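Local coordinates for IPT/TIG domain-containing protein (Bacteroides thetaiotaomicron, PDB 3TC9), which is of unconfirmed function but, with its Ig-like IPT/TIG domain and six-bladed beta-propeller, probably serves as an auxiliary nutrient-binding protein, at residues Y283-V288 / Y352-C357. Sequence-based numbering, arbitrary orientation.
Sequences YAYIVV and YDFYFC
The Tyr285 ring turns an edge onto one face of Phe354, with CD2 of Tyr285 3.6 Å above the plane and over the ring centre. This is the seam between two successive blades of the six-bladed beta-propeller, strands 283-288 and 352-358 belonging to neighbouring blades whose sheets meet here through side chains. The two rings form a T-shaped pair, tilted from square: the planes meet at 59° and the centroids lie 4.9 Å apart. Tyr283 CE1 in turn sits over one face of Tyr285, offset toward the rim, while Tyr285 CE2 lies in plane at the edge of the Tyr283 ring. With CG anti to the backbone N (chi1 -178°), the Phe354 ring reaches toward strand 283-288. There Phe354 CZ meets Val287 CG2 at 4.2 Å, while Phe339 of its own blade also packs against the ring. Were Phe354 an alanine, the Tyr285 edge and the Val287 methyl would probably lose their shared partner and a gap would open between the blades. Beside these rings a water bridges the blades, donating to Tyr283 OH at 3.0 Å and to Tyr352 O at 2.9 Å; the same Tyr283 OH also hydrogen-bonds to Asp350 OD2.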
loop_
_atom_site.group_PDB
_atom_site.type_symbol
_atom_site.label_atom_id
_atom_site.label_comp_id
_atom_site.label_asym_id
_atom_site.label_seq_id
_atom_site.Cartn_x
_atom_site.Cartn_y
_atom_site.Cartn_z
ATOM N N TYR B 283 -21.714 4.200 2.906
ATOM C CA TYR B 283 -22.269 4.175 4.256
ATOM C C TYR B 283 -21.592 5.185 5.123
ATOM O O TYR B 283 -20.556 5.718 4.755
ATOM C CB TYR B 283 -22.153 2.763 4.887
ATOM C CG TYR B 283 -20.754 2.341 5.293
ATOM C CD1 TYR B 283 -20.271 2.592 6.580
ATOM C CD2 TYR B 283 -19.941 1.619 4.420
ATOM C CE1 TYR B 283 -18.995 2.185 6.967
ATOM C CE2 TYR B 283 -18.688 1.155 4.817
ATOM C CZ TYR B 283 -18.216 1.452 6.087
ATOM O OH TYR B 283 -16.969 1.042 6.461
ATOM N N ALA B 284 -22.155 5.416 6.306
ATOM C CA ALA B 284 -21.564 6.272 7.310
ATOM C C ALA B 284 -21.615 5.582 8.651
ATOM O O ALA B 284 -22.509 4.772 8.896
ATOM C CB ALA B 284 -22.287 7.610 7.374
ATOM N N TYR B 285 -20.623 5.875 9.503
ATOM C CA TYR B 285 -20.629 5.452 10.890
ATOM C C TYR B 285 -21.275 6.585 11.669
ATOM O O TYR B 285 -21.036 7.762 11.363
ATOM C CB TYR B 285 -19.232 5.107 11.436
ATOM C CG TYR B 285 -18.717 3.740 11.032
ATOM C CD1 TYR B 285 -19.560 2.628 11.020
ATOM C CD2 TYR B 285 -17.385 3.550 10.686
ATOM C CE1 TYR B 285 -19.087 1.360 10.669
ATOM C CE2 TYR B 285 -16.906 2.294 10.302
ATOM C CZ TYR B 285 -17.759 1.197 10.304
ATOM O OH TYR B 285 -17.275 -0.052 9.980
ATOM N N ILE B 286 -22.167 6.233 12.595
ATOM C CA ILE B 286 -22.839 7.166 13.478
ATOM C C ILE B 286 -22.237 6.863 14.857
ATOM O O ILE B 286 -22.459 5.781 15.411
ATOM C CB ILE B 286 -24.384 7.044 13.370
ATOM C CG1 ILE B 286 -24.846 7.451 11.941
ATOM C CG2 ILE B 286 -25.071 7.894 14.461
ATOM C CD1 ILE B 286 -26.335 7.362 11.648
ATOM N N VAL B 287 -21.356 7.771 15.330
ATOM C CA VAL B 287 -20.599 7.607 16.557
ATOM C C VAL B 287 -21.325 8.307 17.664
ATOM O O VAL B 287 -21.354 9.558 17.683
ATOM C CB VAL B 287 -19.149 8.129 16.357
ATOM C CG1 VAL B 287 -18.314 8.057 17.646
ATOM C CG2 VAL B 287 -18.457 7.391 15.197
ATOM N N VAL B 288 -21.899 7.495 18.606
ATOM C CA VAL B 288 -22.668 8.043 19.736
ATOM C C VAL B 288 -21.740 8.275 20.941
ATOM O O VAL B 288 -21.449 7.369 21.732
ATOM C CB VAL B 288 -23.935 7.254 20.112
ATOM C CG1 VAL B 288 -24.852 8.127 20.965
ATOM C CG2 VAL B 288 -24.663 6.793 18.855
ATOM N N TYR B 352 -10.937 -0.317 3.924
ATOM C CA TYR B 352 -10.524 0.547 5.017
ATOM C C TYR B 352 -10.894 0.019 6.372
ATOM O O TYR B 352 -11.890 -0.661 6.510
ATOM C CB TYR B 352 -11.154 1.952 4.879
ATOM C CG TYR B 352 -10.819 2.673 3.598
ATOM C CD1 TYR B 352 -11.475 2.363 2.403
ATOM C CD2 TYR B 352 -9.891 3.705 3.581
ATOM C CE1 TYR B 352 -11.187 3.040 1.224
ATOM C CE2 TYR B 352 -9.576 4.376 2.400
ATOM C CZ TYR B 352 -10.228 4.042 1.224
ATOM O OH TYR B 352 -9.927 4.719 0.068
ATOM N N ASP B 353 -10.098 0.398 7.370
ATOM C CA ASP B 353 -10.341 0.236 8.795
ATOM C C ASP B 353 -10.750 1.624 9.325
ATOM O O ASP B 353 -10.406 2.667 8.738
ATOM C CB ASP B 353 -9.081 -0.255 9.519
ATOM C CG ASP B 353 -8.735 -1.714 9.370
ATOM O OD1 ASP B 353 -9.640 -2.547 9.498
ATOM O OD2 ASP B 353 -7.545 -2.023 9.252
ATOM N N PHE B 354 -11.437 1.642 10.445
ATOM C CA PHE B 354 -11.858 2.897 11.049
ATOM C C PHE B 354 -11.183 3.053 12.420
ATOM O O PHE B 354 -11.467 2.286 13.342
ATOM C CB PHE B 354 -13.385 2.942 11.133
ATOM C CG PHE B 354 -13.961 4.213 11.711
ATOM C CD1 PHE B 354 -14.010 5.381 10.954
ATOM C CD2 PHE B 354 -14.518 4.225 12.983
ATOM C CE1 PHE B 354 -14.619 6.537 11.454
ATOM C CE2 PHE B 354 -15.100 5.390 13.496
ATOM C CZ PHE B 354 -15.157 6.536 12.725
ATOM N N TYR B 355 -10.222 3.996 12.501
ATOM C CA TYR B 355 -9.429 4.350 13.677
ATOM C C TYR B 355 -10.092 5.498 14.398
ATOM O O TYR B 355 -10.353 6.514 13.778
ATOM C CB TYR B 355 -8.020 4.777 13.259
ATOM C CG TYR B 355 -7.105 3.640 12.864
ATOM C CD1 TYR B 355 -7.334 2.907 11.704
ATOM C CD2 TYR B 355 -5.952 3.359 13.598
ATOM C CE1 TYR B 355 -6.457 1.907 11.291
ATOM C CE2 TYR B 355 -5.065 2.363 13.189
ATOM C CZ TYR B 355 -5.328 1.634 12.037
ATOM O OH TYR B 355 -4.494 0.629 11.627
ATOM N N PHE B 356 -10.354 5.375 15.685
ATOM C CA PHE B 356 -11.022 6.484 16.360
ATOM C C PHE B 356 -10.482 6.706 17.769
ATOM O O PHE B 356 -9.956 5.779 18.396
ATOM C CB PHE B 356 -12.555 6.265 16.397
ATOM C CG PHE B 356 -13.018 5.056 17.161
ATOM C CD1 PHE B 356 -13.095 3.810 16.543
ATOM C CD2 PHE B 356 -13.380 5.156 18.502
ATOM C CE1 PHE B 356 -13.552 2.688 17.246
ATOM C CE2 PHE B 356 -13.817 4.030 19.204
ATOM C CZ PHE B 356 -13.901 2.810 18.571
ATOM N N CYS B 357 -10.661 7.934 18.268
ATOM C CA CYS B 357 -10.306 8.316 19.612
ATOM C C CYS B 357 -11.351 7.842 20.558
ATOM O O CYS B 357 -12.524 8.095 20.347
ATOM C CB CYS B 357 -10.138 9.825 19.713
ATOM S SG CYS B 357 -8.733 10.461 18.785
HETATM O O HOH W 1 -14.167 0.939 7.419
#